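Local atomic coordinates of ornithine carbamoyltransferase (Gloeobacter violaceus, PDB entry 3GD5), a protein that probably transfers the carbamoyl group of carbamoyl phosphate to ornithine, yielding citrulline for arginine biosynthesis, and assembles as a homohexamer. Residues A[11-14]-A[20-23]; A[33-36]-A[40-43]; A[92-97]-A[121-126]; A[149-154]-A[290-295]; A[183-188]-A[220-225]. All blocks are in the same frame, centred on the assembly; numbering follows the deposited sequence.

Interactions 1, 2 and 3 belong to the carbamoyl phosphate-binding half of the chain, interaction 5 to the ornithine-binding half, and interaction 4 joins the end of helix 138-152 to the start of helix 293-312. Helix 24-39 links the first two: interaction 1 leads into it and interaction 2 ends it, their centres 19 Å apart. Interactions 2 and 4 come within about 5 Å at their nearest atoms without touching. Interactions 3 and 5 are the most distant pair, with centres 40 Å apart. Of the probable carbamoyl phosphate site, Pro138 lies about 7 Å from Leu22 of interaction 1, and Gln140 about 10 Å from Arg292 of interaction 4, side chain to side chain.

Interaction 1 (A[11-14]-A[20-23]); sequences RFRP and DDLD
Phe12 faces Leu22 and Arg13 faces Asp21, with CA atoms 7.2 Å apart in the first pair and 7.0 Å in the second, a spacing too wide for backbone-to-backbone bonds, so that side chains of 11-14 make the approach. Arg13 does most of it. Its chain is extended from CG to NE, and the guanidinium comes to lie with one face over the backbone carbonyls of Asp21 and Asp20. Arg13 NE is 3.4 Å from Asp21 O, yet the angle is too poor for a hydrogen bond. A long salt bridge runs from Arg13 NH1 to Asp21 OD1 at 3.9 Å; although the two flat groups are only 23° from parallel, the oxygen sits well out of the guanidinium plane, so the attraction is one of charge without a directed N-H. The other carboxylate oxygen, OD2, is taken by the backbone N-H groups of Leu17 and Ser18, which fixes how Asp21 is turned.

The two segments form the lead-in to helix 24-39 of the carbamoyl phosphate-binding domain. Asp23 is the N-cap of that helix, its OD1 accepting from Gln26 N. The Asp20 carboxylate is held by salt bridges with Lys179 of helix 168-180 and with Arg201 of helix 196-209.

Away from the charged groups, Leu22 CD2 touches the edge of the Phe12 ring, near its plane, at 3.8 Å from Phe12 CD1. The ring also reaches Ala29 of helix 24-39 and Ala310 and Leu311 of helix 293-312. Leu22, which is buried, packs on Leu27 and Leu30.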
# COMPACT_ATOMS: atom_id res chain seq x y z
N ARG A 11 -20.55 -39.42 -21.83
CA ARG A 11 -20.92 -38.02 -21.86
C ARG A 11 -20.67 -37.44 -20.47
O ARG A 11 -20.85 -38.14 -19.46
CB ARG A 11 -22.41 -37.84 -22.18
CG ARG A 11 -22.86 -38.36 -23.52
CD ARG A 11 -24.37 -38.18 -23.67
NE ARG A 11 -24.91 -38.90 -24.83
CZ ARG A 11 -24.99 -40.22 -24.91
NH1 ARG A 11 -24.57 -40.99 -23.91
NH2 ARG A 11 -25.49 -40.79 -26.01
N PHE A 12 -20.28 -36.17 -20.42
CA PHE A 12 -20.03 -35.51 -19.14
C PHE A 12 -21.01 -34.37 -19.01
O PHE A 12 -21.65 -33.98 -19.99
CB PHE A 12 -18.62 -34.95 -19.11
CG PHE A 12 -17.55 -35.97 -19.33
CD1 PHE A 12 -17.02 -36.67 -18.26
CD2 PHE A 12 -17.09 -36.25 -20.62
CE1 PHE A 12 -16.04 -37.64 -18.47
CE2 PHE A 12 -16.12 -37.21 -20.84
CZ PHE A 12 -15.59 -37.90 -19.76
N ARG A 13 -21.15 -33.84 -17.80
CA ARG A 13 -22.02 -32.69 -17.59
C ARG A 13 -21.25 -31.51 -18.17
O ARG A 13 -20.07 -31.63 -18.51
CB ARG A 13 -22.24 -32.46 -16.11
CG ARG A 13 -22.95 -33.58 -15.40
CD ARG A 13 -23.39 -33.11 -14.04
NE ARG A 13 -23.86 -34.21 -13.22
CZ ARG A 13 -24.26 -34.08 -11.96
NH1 ARG A 13 -24.25 -32.89 -11.37
NH2 ARG A 13 -24.67 -35.15 -11.28
N PRO A 14 -21.90 -30.34 -18.29
CA PRO A 14 -21.23 -29.16 -18.84
C PRO A 14 -20.02 -28.67 -18.03
O PRO A 14 -19.00 -28.30 -18.60
CB PRO A 14 -22.34 -28.11 -18.86
CG PRO A 14 -23.58 -28.94 -19.04
CD PRO A 14 -23.33 -30.09 -18.10
N ASP A 20 -18.11 -34.43 -7.44
CA ASP A 20 -19.38 -35.14 -7.46
C ASP A 20 -20.21 -34.82 -8.71
O ASP A 20 -21.38 -35.18 -8.79
CB ASP A 20 -20.19 -34.82 -6.20
CG ASP A 20 -21.21 -35.90 -5.88
OD1 ASP A 20 -20.97 -37.07 -6.22
OD2 ASP A 20 -22.25 -35.57 -5.27
N ASP A 21 -19.60 -34.13 -9.67
CA ASP A 21 -20.29 -33.80 -10.91
C ASP A 21 -20.03 -34.95 -11.87
O ASP A 21 -20.57 -35.00 -12.97
CB ASP A 21 -19.74 -32.50 -11.52
CG ASP A 21 -20.19 -31.27 -10.76
OD1 ASP A 21 -21.03 -31.42 -9.85
OD2 ASP A 21 -19.72 -30.17 -11.09
N LEU A 22 -19.17 -35.86 -11.44
CA LEU A 22 -18.81 -37.02 -12.23
C LEU A 22 -19.25 -38.24 -11.45
O LEU A 22 -18.90 -38.37 -10.28
CB LEU A 22 -17.29 -37.11 -12.40
CG LEU A 22 -16.50 -35.98 -13.06
CD1 LEU A 22 -15.05 -36.08 -12.65
CD2 LEU A 22 -16.65 -36.04 -14.57
N ASP A 23 -20.04 -39.11 -12.06
CA ASP A 23 -20.44 -40.32 -11.37
C ASP A 23 -19.24 -41.26 -11.53
O ASP A 23 -18.24 -40.89 -12.14
CB ASP A 23 -21.71 -40.94 -11.98
CG ASP A 23 -21.61 -41.20 -13.47
OD1 ASP A 23 -20.57 -41.73 -13.94
OD2 ASP A 23 -22.58 -40.88 -14.19

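Interaction 2 (A[33-36]-A[40-43]); sequences LAHQ and GERV
Gln36 O receives the backbone N-H of Glu41 at 2.8 Å, with an N-H...O angle of 132°, the bond that closes a Schellman motif at the end of helix 24-39. Gly40 is its C-prime residue: the positive phi of 79° reverses the chain direction and brings Glu41 N back over the last turn, with Glu41 CA only 4.7 Å from Gln36 CA. Glycine suits this position because it has no CB to oppose such a backbone angle.

A second polar link joins the same two parts through side chains. Arg42 NH1 donates to Gln36 OE1 at 2.7 Å; the bond is short but bent and counts as weak. The oxygen lies at the edge of the guanidinium, in its plane, while the Gln36 amide stands almost perpendicular to that plane, at 89°. Arg42 gets there by a bend at chi2, its CG having left the backbone anti to N, which brings NH1 back to the Gln36 amide. Behind the polar ends the aliphatic stems press together, Gln36 CB lying 3.4 Å from Arg42 CB.

The contact is at the surface, away from the probable substrate sites, and no other subunit touches it. Leu33, which also packs on Ala309 of helix 293-312, crosses the arginine at about a right angle, with Leu33 CD1 3.8 Å from Arg42 NH1. On another side of the helix end, the His35 ring and the Glu41 carboxylate are nearly perpendicular, and His35 NE2 stands 3.6 Å from Glu41 OE2.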
# COMPACT_ATOMS: atom_id res chain seq x y z
N LEU A 33 -8.92 -41.20 -20.31
CA LEU A 33 -8.56 -40.20 -21.31
C LEU A 33 -7.22 -39.55 -20.94
O LEU A 33 -6.34 -39.39 -21.79
CB LEU A 33 -9.65 -39.13 -21.41
CG LEU A 33 -9.36 -38.00 -22.39
CD1 LEU A 33 -9.16 -38.57 -23.78
CD2 LEU A 33 -10.52 -37.00 -22.38
N ALA A 34 -7.07 -39.19 -19.68
CA ALA A 34 -5.83 -38.57 -19.22
C ALA A 34 -4.65 -39.49 -19.50
O ALA A 34 -3.63 -39.06 -20.06
CB ALA A 34 -5.92 -38.26 -17.73
N HIS A 35 -4.78 -40.76 -19.13
CA HIS A 35 -3.71 -41.73 -19.36
C HIS A 35 -3.39 -41.88 -20.84
O HIS A 35 -2.22 -41.86 -21.24
CB HIS A 35 -4.09 -43.10 -18.80
CG HIS A 35 -3.15 -44.19 -19.20
ND1 HIS A 35 -1.83 -44.22 -18.79
CD2 HIS A 35 -3.32 -45.28 -19.98
CE1 HIS A 35 -1.23 -45.28 -19.31
NE2 HIS A 35 -2.12 -45.94 -20.04
N GLN A 36 -4.42 -42.03 -21.67
CA GLN A 36 -4.20 -42.20 -23.10
C GLN A 36 -3.51 -40.97 -23.66
O GLN A 36 -2.61 -41.07 -24.49
CB GLN A 36 -5.54 -42.40 -23.81
CG GLN A 36 -6.36 -43.54 -23.26
CD GLN A 36 -7.68 -43.70 -23.99
OE1 GLN A 36 -8.43 -42.74 -24.16
NE2 GLN A 36 -7.96 -44.92 -24.44
N GLY A 40 0.20 -40.84 -25.33
CA GLY A 40 0.14 -40.64 -26.76
C GLY A 40 -0.68 -41.72 -27.45
O GLY A 40 -0.60 -41.88 -28.67
N GLU A 41 -1.46 -42.46 -26.67
CA GLU A 41 -2.32 -43.51 -27.20
C GLU A 41 -3.61 -42.85 -27.68
O GLU A 41 -4.53 -43.52 -28.15
CB GLU A 41 -2.65 -44.52 -26.11
CG GLU A 41 -1.47 -45.34 -25.62
CD GLU A 41 -1.78 -46.07 -24.33
OE1 GLU A 41 -2.92 -46.55 -24.19
OE2 GLU A 41 -0.88 -46.17 -23.46
N ARG A 42 -3.66 -41.54 -27.54
CA ARG A 42 -4.83 -40.76 -27.92
C ARG A 42 -4.34 -39.35 -28.23
O ARG A 42 -3.26 -38.96 -27.80
CB ARG A 42 -5.82 -40.74 -26.76
CG ARG A 42 -7.22 -40.27 -27.11
CD ARG A 42 -7.99 -41.32 -27.91
NE ARG A 42 -9.40 -40.95 -28.08
CZ ARG A 42 -10.33 -41.06 -27.13
NH1 ARG A 42 -10.01 -41.54 -25.93
NH2 ARG A 42 -11.58 -40.69 -27.38
N VAL A 43 -5.14 -38.59 -28.97
CA VAL A 43 -4.77 -37.22 -29.31
C VAL A 43 -6.01 -36.34 -29.40
O VAL A 43 -6.92 -36.62 -30.17
CB VAL A 43 -4.02 -37.15 -30.65
CG1 VAL A 43 -3.77 -35.70 -31.04
CG2 VAL A 43 -2.70 -37.88 -30.53

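Interaction 3 (A[92-97]-A[121-126]); sequences PVRDTA and AHYAGI
Tyr123 lays one face of its ring over Arg94 CB, a CH-pi contact in which the carbon is 3.4 Å from the ring centroid and 12° off the normal. Arg94 holds CG between its backbone N and carbonyl carbon (chi1 57°), and from there the extended chain runs beside the tyrosine in the same direction, with Arg94 CD 4.0 Å from Tyr123 OH. The opposite face of the ring is met by His122 ND1, so the phenol is sandwiched. An alanine in place of Tyr123 would probably open a gap over Arg94 CB and beside its CD, and leave His122 without the ring face it lies against.

The contact joins helices 93-100 and 114-124, which precede and follow strand 106-110 of the parallel sheet in the carbamoyl phosphate-binding domain. Small residues let the backbones approach closely: the CA atoms of Ala97 and Ala124 are 4.5 Å apart, and Ala124 CA-H points almost straight at Ala97 O (167° at the hydrogen, 3.6 Å from CA to O). Ala97 CB also packs on Tyr123 CB at 3.7 Å. Helix 93-100 borders a second subunit, where Asp95 forms a salt bridge with Arg277 of that chain and Arg94 packs on its Glu287.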
# COMPACT_ATOMS: atom_id res chain seq x y z
N PRO A 92 -20.68 -6.80 -10.95
CA PRO A 92 -21.32 -8.07 -10.57
C PRO A 92 -20.89 -9.21 -11.49
O PRO A 92 -20.70 -9.01 -12.69
CB PRO A 92 -22.82 -7.74 -10.64
CG PRO A 92 -22.90 -6.61 -11.61
CD PRO A 92 -21.69 -5.78 -11.28
N VAL A 93 -20.73 -10.40 -10.91
CA VAL A 93 -20.31 -11.57 -11.67
C VAL A 93 -21.21 -11.92 -12.85
O VAL A 93 -20.72 -12.38 -13.89
CB VAL A 93 -20.18 -12.83 -10.77
CG1 VAL A 93 -19.21 -12.56 -9.63
CG2 VAL A 93 -21.54 -13.21 -10.22
N ARG A 94 -22.51 -11.70 -12.71
CA ARG A 94 -23.41 -12.03 -13.80
C ARG A 94 -23.11 -11.19 -15.05
O ARG A 94 -23.33 -11.64 -16.17
CB ARG A 94 -24.87 -11.85 -13.37
CG ARG A 94 -25.27 -10.48 -12.85
CD ARG A 94 -26.76 -10.49 -12.52
NE ARG A 94 -27.31 -9.17 -12.22
CZ ARG A 94 -27.21 -8.55 -11.05
NH1 ARG A 94 -26.56 -9.13 -10.04
NH2 ARG A 94 -27.75 -7.35 -10.89
N ASP A 95 -22.60 -9.98 -14.86
CA ASP A 95 -22.26 -9.14 -16.01
C ASP A 95 -20.93 -9.61 -16.59
O ASP A 95 -20.81 -9.82 -17.79
CB ASP A 95 -22.16 -7.67 -15.61
CG ASP A 95 -23.52 -7.05 -15.30
OD1 ASP A 95 -24.55 -7.73 -15.49
OD2 ASP A 95 -23.56 -5.89 -14.87
N THR A 96 -19.93 -9.78 -15.73
CA THR A 96 -18.63 -10.22 -16.20
C THR A 96 -18.68 -11.63 -16.80
O THR A 96 -17.98 -11.92 -17.76
CB THR A 96 -17.56 -10.12 -15.08
OG1 THR A 96 -16.62 -11.20 -15.20
CG2 THR A 96 -18.20 -10.13 -13.72
N ALA A 97 -19.53 -12.50 -16.26
CA ALA A 97 -19.63 -13.86 -16.79
C ALA A 97 -20.24 -13.85 -18.19
O ALA A 97 -19.76 -14.52 -19.11
CB ALA A 97 -20.47 -14.74 -15.87
N ALA A 121 -20.68 -20.24 -13.58
CA ALA A 121 -21.16 -21.34 -14.42
C ALA A 121 -22.57 -21.05 -14.91
O ALA A 121 -22.92 -21.32 -16.05
CB ALA A 121 -21.13 -22.65 -13.63
N HIS A 122 -23.37 -20.48 -14.02
CA HIS A 122 -24.75 -20.16 -14.32
C HIS A 122 -24.92 -19.14 -15.44
O HIS A 122 -25.73 -19.32 -16.35
CB HIS A 122 -25.42 -19.65 -13.04
CG HIS A 122 -26.91 -19.51 -13.15
ND1 HIS A 122 -27.51 -18.71 -14.10
CD2 HIS A 122 -27.91 -20.05 -12.43
CE1 HIS A 122 -28.82 -18.77 -13.96
NE2 HIS A 122 -29.09 -19.57 -12.95
N TYR A 123 -24.13 -18.06 -15.39
CA TYR A 123 -24.22 -16.99 -16.38
C TYR A 123 -23.27 -17.03 -17.58
O TYR A 123 -23.60 -16.48 -18.63
CB TYR A 123 -24.03 -15.65 -15.66
CG TYR A 123 -25.22 -15.22 -14.85
CD1 TYR A 123 -26.38 -14.77 -15.47
CD2 TYR A 123 -25.19 -15.27 -13.46
CE1 TYR A 123 -27.48 -14.38 -14.73
CE2 TYR A 123 -26.30 -14.89 -12.71
CZ TYR A 123 -27.44 -14.44 -13.35
OH TYR A 123 -28.54 -14.05 -12.63
N ALA A 124 -22.12 -17.67 -17.43
CA ALA A 124 -21.13 -17.75 -18.51
C ALA A 124 -21.64 -18.36 -19.81
O ALA A 124 -21.32 -17.88 -20.90
CB ALA A 124 -19.90 -18.50 -18.02
N GLY A 125 -22.43 -19.43 -19.70
CA GLY A 125 -22.93 -20.06 -20.90
C GLY A 125 -21.85 -20.90 -21.56
O GLY A 125 -22.01 -21.37 -22.68
N ILE A 126 -20.73 -21.07 -20.85
CA ILE A 126 -19.62 -21.87 -21.36
C ILE A 126 -19.10 -22.76 -20.23
O ILE A 126 -19.27 -22.45 -19.05
CB ILE A 126 -18.46 -20.99 -21.93
CG1 ILE A 126 -18.15 -19.83 -20.98
CG2 ILE A 126 -18.82 -20.48 -23.32
CD1 ILE A 126 -16.90 -19.04 -21.38

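Interaction 4 (A[149-154]-A[290-295]); sequences RENFGR and RSRIWD
Asn151 and Arg292 are the residues that meet, their CA atoms 8.9 Å apart, where the last turn of helix 138-152 faces the N-cap position of helix 293-312; two side chains span the gap. These are the two helices that connect the domains in this family, and the contact sets the end of one against the start of the other. The Asn151 amide comes to the edge of the Arg292 guanidinium, near its plane, with the two flat groups 41° apart. As modelled, Asn151 ND2 is 2.8 Å from Arg292 NE, but the amide is probably turned over, and with the oxygen in that place the pair may be a hydrogen bond.

Arg292 is steadied from its own chain. A bend at chi2 (-65°) curls the side chain back, and Arg292 NH1 donates to Ser291 O at 2.6 Å, reaching that oxygen from above the carbonyl plane, and also to Pro289 O. A leucine in place of Arg292 would probably leave both carbonyls without this donor and the Asn151 amide without its polar neighbour.

Helix 293-312 meets another subunit through a salt bridge from Asp295 to Arg102 of that chain. Arg292 also packs on Ile268 and Leu270 of strand 268-271, an outer strand of the ornithine-domain sheet; Asn151 touches the same Ile268, while helix 283-287 covers Ile293 and Trp294.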
# COMPACT_ATOMS: atom_id res chain seq x y z
N ARG A 149 -2.97 -44.83 -9.57
CA ARG A 149 -3.18 -45.84 -10.59
C ARG A 149 -1.85 -46.22 -11.25
O ARG A 149 -1.53 -47.39 -11.39
CB ARG A 149 -4.17 -45.33 -11.64
CG ARG A 149 -4.07 -45.98 -13.02
CD ARG A 149 -4.53 -47.43 -13.06
NE ARG A 149 -5.97 -47.57 -12.84
CZ ARG A 149 -6.67 -48.67 -13.14
NH1 ARG A 149 -7.97 -48.72 -12.91
NH2 ARG A 149 -6.06 -49.71 -13.70
N GLU A 150 -1.06 -45.22 -11.63
CA GLU A 150 0.23 -45.49 -12.27
C GLU A 150 1.20 -46.19 -11.33
O GLU A 150 2.16 -46.81 -11.79
CB GLU A 150 0.86 -44.18 -12.76
CG GLU A 150 0.03 -43.40 -13.77
CD GLU A 150 0.71 -42.12 -14.24
OE1 GLU A 150 1.20 -41.35 -13.38
OE2 GLU A 150 0.75 -41.87 -15.47
N ASN A 151 0.96 -46.10 -10.02
CA ASN A 151 1.85 -46.75 -9.06
C ASN A 151 1.45 -48.16 -8.63
O ASN A 151 2.32 -48.98 -8.32
CB ASN A 151 2.01 -45.89 -7.80
CG ASN A 151 3.03 -44.78 -7.97
OD1 ASN A 151 2.75 -43.76 -8.59
ND2 ASN A 151 4.22 -44.99 -7.42
N PHE A 152 0.15 -48.45 -8.60
CA PHE A 152 -0.30 -49.77 -8.18
C PHE A 152 -1.05 -50.54 -9.27
O PHE A 152 -1.48 -51.67 -9.06
CB PHE A 152 -1.18 -49.65 -6.94
CG PHE A 152 -0.48 -49.07 -5.74
CD1 PHE A 152 -0.52 -47.70 -5.50
CD2 PHE A 152 0.21 -49.89 -4.86
CE1 PHE A 152 0.12 -47.16 -4.38
CE2 PHE A 152 0.85 -49.36 -3.74
CZ PHE A 152 0.80 -47.99 -3.50
N GLY A 153 -1.21 -49.91 -10.43
CA GLY A 153 -1.92 -50.56 -11.52
C GLY A 153 -3.38 -50.81 -11.23
O GLY A 153 -4.04 -51.58 -11.92
N ARG A 154 -3.90 -50.16 -10.19
CA ARG A 154 -5.30 -50.32 -9.80
C ARG A 154 -5.68 -49.21 -8.82
O ARG A 154 -4.81 -48.51 -8.30
CB ARG A 154 -5.51 -51.68 -9.13
CG ARG A 154 -4.66 -51.89 -7.88
CD ARG A 154 -4.98 -53.20 -7.18
NE ARG A 154 -4.09 -53.45 -6.04
CZ ARG A 154 -2.78 -53.66 -6.14
NH1 ARG A 154 -2.19 -53.67 -7.33
NH2 ARG A 154 -2.05 -53.87 -5.05
N ARG A 290 9.78 -43.08 -0.99
CA ARG A 290 8.35 -43.40 -1.04
C ARG A 290 7.51 -42.25 -1.57
O ARG A 290 6.32 -42.40 -1.86
CB ARG A 290 7.85 -43.79 0.35
CG ARG A 290 8.34 -45.15 0.84
CD ARG A 290 7.93 -45.39 2.28
NE ARG A 290 8.26 -46.73 2.73
CZ ARG A 290 7.65 -47.84 2.31
NH1 ARG A 290 6.67 -47.75 1.42
NH2 ARG A 290 8.04 -49.02 2.77
N SER A 291 8.15 -41.10 -1.71
CA SER A 291 7.48 -39.91 -2.21
C SER A 291 7.16 -39.99 -3.70
O SER A 291 7.97 -40.47 -4.49
CB SER A 291 8.35 -38.69 -1.96
OG SER A 291 7.84 -37.55 -2.64
N ARG A 292 5.97 -39.52 -4.08
CA ARG A 292 5.56 -39.48 -5.48
C ARG A 292 5.07 -38.07 -5.80
O ARG A 292 4.46 -37.82 -6.84
CB ARG A 292 4.46 -40.50 -5.76
CG ARG A 292 4.93 -41.94 -5.60
CD ARG A 292 5.98 -42.30 -6.62
NE ARG A 292 6.46 -43.66 -6.42
CZ ARG A 292 7.39 -44.00 -5.53
NH1 ARG A 292 7.95 -43.08 -4.76
NH2 ARG A 292 7.75 -45.27 -5.40
N ILE A 293 5.38 -37.15 -4.89
CA ILE A 293 4.99 -35.75 -5.00
C ILE A 293 5.28 -35.06 -6.34
O ILE A 293 4.41 -34.36 -6.87
CB ILE A 293 5.66 -34.94 -3.87
CG1 ILE A 293 5.07 -35.38 -2.52
CG2 ILE A 293 5.46 -33.45 -4.08
CD1 ILE A 293 5.79 -34.80 -1.33
N TRP A 294 6.48 -35.27 -6.88
CA TRP A 294 6.86 -34.65 -8.14
C TRP A 294 6.06 -35.26 -9.30
O TRP A 294 5.63 -34.53 -10.20
CB TRP A 294 8.38 -34.77 -8.37
CG TRP A 294 9.17 -34.25 -7.18
CD1 TRP A 294 10.19 -34.88 -6.54
CD2 TRP A 294 8.95 -33.02 -6.45
NE1 TRP A 294 10.61 -34.15 -5.45
CE2 TRP A 294 9.86 -33.00 -5.37
CE3 TRP A 294 8.06 -31.95 -6.60
CZ2 TRP A 294 9.91 -31.95 -4.44
CZ3 TRP A 294 8.11 -30.90 -5.67
CH2 TRP A 294 9.03 -30.92 -4.61
N ASP A 295 5.86 -36.58 -9.29
CA ASP A 295 5.07 -37.22 -10.34
C ASP A 295 3.62 -36.75 -10.20
O ASP A 295 2.93 -36.48 -11.18
CB ASP A 295 5.10 -38.76 -10.21
CG ASP A 295 6.49 -39.34 -10.48
OD1 ASP A 295 7.24 -38.77 -11.29
OD2 ASP A 295 6.81 -40.40 -9.90

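Interaction 5 (A[183-188]-A[220-225]); sequences SIAVAT and FEAARG
The Rossmann-like sheet of the ornithine-binding domain is covered here by helix 219-223, part of the crossover that leads from edge strand 213-216 past strands 183-187 and 159-163 to strand 228-231. Three alanine methyl groups make the contact. Ala222 CB comes down on strand 183-187 and meets Ala185 CB at 3.6 Å and Ala187 CB at 4.0 Å, so one methyl from the helix touches two that point from the same face of the strand. All three residues are buried, and such short side chains let Ala222 CA come within 5.2 Å of Ala185 CA.

Side chains alternate along the strand: Ile184 and Val186 project away from helix 219-223, and Ile184 packs on Leu173, Leu174 and Cys177 of helix 168-180, which places helices over both faces of the sheet. Leu216 of the neighbouring strand 213-216 also touches Ala222.

Where helix 219-223 ends, polar groups take over. Lys159 NZ donates to both Ala222 O and Arg224 O, tying the helix end to the start of strand 159-163. Arg224 turns back to form a salt bridge with Glu221, two nitrogens end-on to one oxygen, which lies within 4° of the guanidinium plane. Arg224 NH2 meets Glu221 OE2 nearly along its C-O axis at 2.6 Å, whereas Arg224 NH1 reaches Glu221 OE2, also at 2.6 Å, from above the carboxylate plane.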
# COMPACT_ATOMS: atom_id res chain seq x y z
N SER A 183 -10.63 -47.28 -0.49
CA SER A 183 -10.99 -46.97 0.88
C SER A 183 -10.21 -45.76 1.35
O SER A 183 -9.04 -45.59 1.00
CB SER A 183 -10.70 -48.17 1.80
OG SER A 183 -11.60 -49.23 1.56
N ILE A 184 -10.85 -44.91 2.14
CA ILE A 184 -10.18 -43.72 2.64
C ILE A 184 -10.45 -43.45 4.11
O ILE A 184 -11.59 -43.51 4.58
CB ILE A 184 -10.56 -42.45 1.83
CG1 ILE A 184 -9.90 -41.22 2.46
CG2 ILE A 184 -12.08 -42.30 1.76
CD1 ILE A 184 -10.08 -39.93 1.69
N ALA A 185 -9.38 -43.14 4.83
CA ALA A 185 -9.46 -42.83 6.24
C ALA A 185 -8.88 -41.41 6.38
O ALA A 185 -7.74 -41.16 6.00
CB ALA A 185 -8.63 -43.82 7.04
N VAL A 186 -9.69 -40.49 6.90
CA VAL A 186 -9.25 -39.12 7.07
C VAL A 186 -9.10 -38.78 8.54
O VAL A 186 -10.08 -38.77 9.29
CB VAL A 186 -10.24 -38.14 6.41
CG1 VAL A 186 -11.65 -38.45 6.87
CG2 VAL A 186 -9.87 -36.70 6.77
N ALA A 187 -7.87 -38.50 8.94
CA ALA A 187 -7.56 -38.15 10.32
C ALA A 187 -7.27 -36.66 10.46
O ALA A 187 -6.40 -36.11 9.78
CB ALA A 187 -6.36 -38.97 10.80
N THR A 188 -8.01 -36.00 11.35
CA THR A 188 -7.84 -34.57 11.58
C THR A 188 -8.06 -34.24 13.04
O THR A 188 -8.58 -35.06 13.80
CB THR A 188 -8.89 -33.74 10.82
OG1 THR A 188 -10.12 -33.74 11.57
CG2 THR A 188 -9.15 -34.32 9.44
N PHE A 220 -2.29 -42.46 13.31
CA PHE A 220 -1.60 -43.74 13.29
C PHE A 220 -2.60 -44.86 13.05
O PHE A 220 -2.24 -45.95 12.61
CB PHE A 220 -0.85 -43.98 14.60
CG PHE A 220 0.43 -43.21 14.69
CD1 PHE A 220 0.47 -41.97 15.31
CD2 PHE A 220 1.59 -43.71 14.11
CE1 PHE A 220 1.65 -41.23 15.35
CE2 PHE A 220 2.78 -42.99 14.14
CZ PHE A 220 2.81 -41.74 14.76
N GLU A 221 -3.87 -44.57 13.32
CA GLU A 221 -4.94 -45.53 13.12
C GLU A 221 -5.27 -45.55 11.63
O GLU A 221 -5.30 -46.61 11.00
CB GLU A 221 -6.18 -45.10 13.91
CG GLU A 221 -7.30 -46.13 13.93
CD GLU A 221 -6.89 -47.40 14.66
OE1 GLU A 221 -6.59 -47.32 15.88
OE2 GLU A 221 -6.86 -48.47 14.02
N ALA A 222 -5.49 -44.36 11.08
CA ALA A 222 -5.82 -44.20 9.67
C ALA A 222 -4.74 -44.75 8.74
O ALA A 222 -5.04 -45.36 7.71
CB ALA A 222 -6.07 -42.73 9.37
N ALA A 223 -3.48 -44.53 9.12
CA ALA A 223 -2.35 -44.97 8.31
C ALA A 223 -2.10 -46.47 8.29
O ALA A 223 -1.50 -46.99 7.35
CB ALA A 223 -1.08 -44.25 8.78
N ARG A 224 -2.57 -47.18 9.31
CA ARG A 224 -2.35 -48.62 9.35
C ARG A 224 -2.92 -49.30 8.11
O ARG A 224 -4.12 -49.19 7.83
CB ARG A 224 -2.94 -49.23 10.63
CG ARG A 224 -2.45 -50.66 10.89
CD ARG A 224 -2.62 -51.11 12.34
NE ARG A 224 -4.01 -51.40 12.70
CZ ARG A 224 -4.91 -50.49 13.05
NH1 ARG A 224 -4.58 -49.20 13.09
NH2 ARG A 224 -6.14 -50.86 13.37
N GLY A 225 -2.05 -49.99 7.37
CA GLY A 225 -2.48 -50.69 6.18
C GLY A 225 -2.75 -49.83 4.95
O GLY A 225 -3.27 -50.33 3.95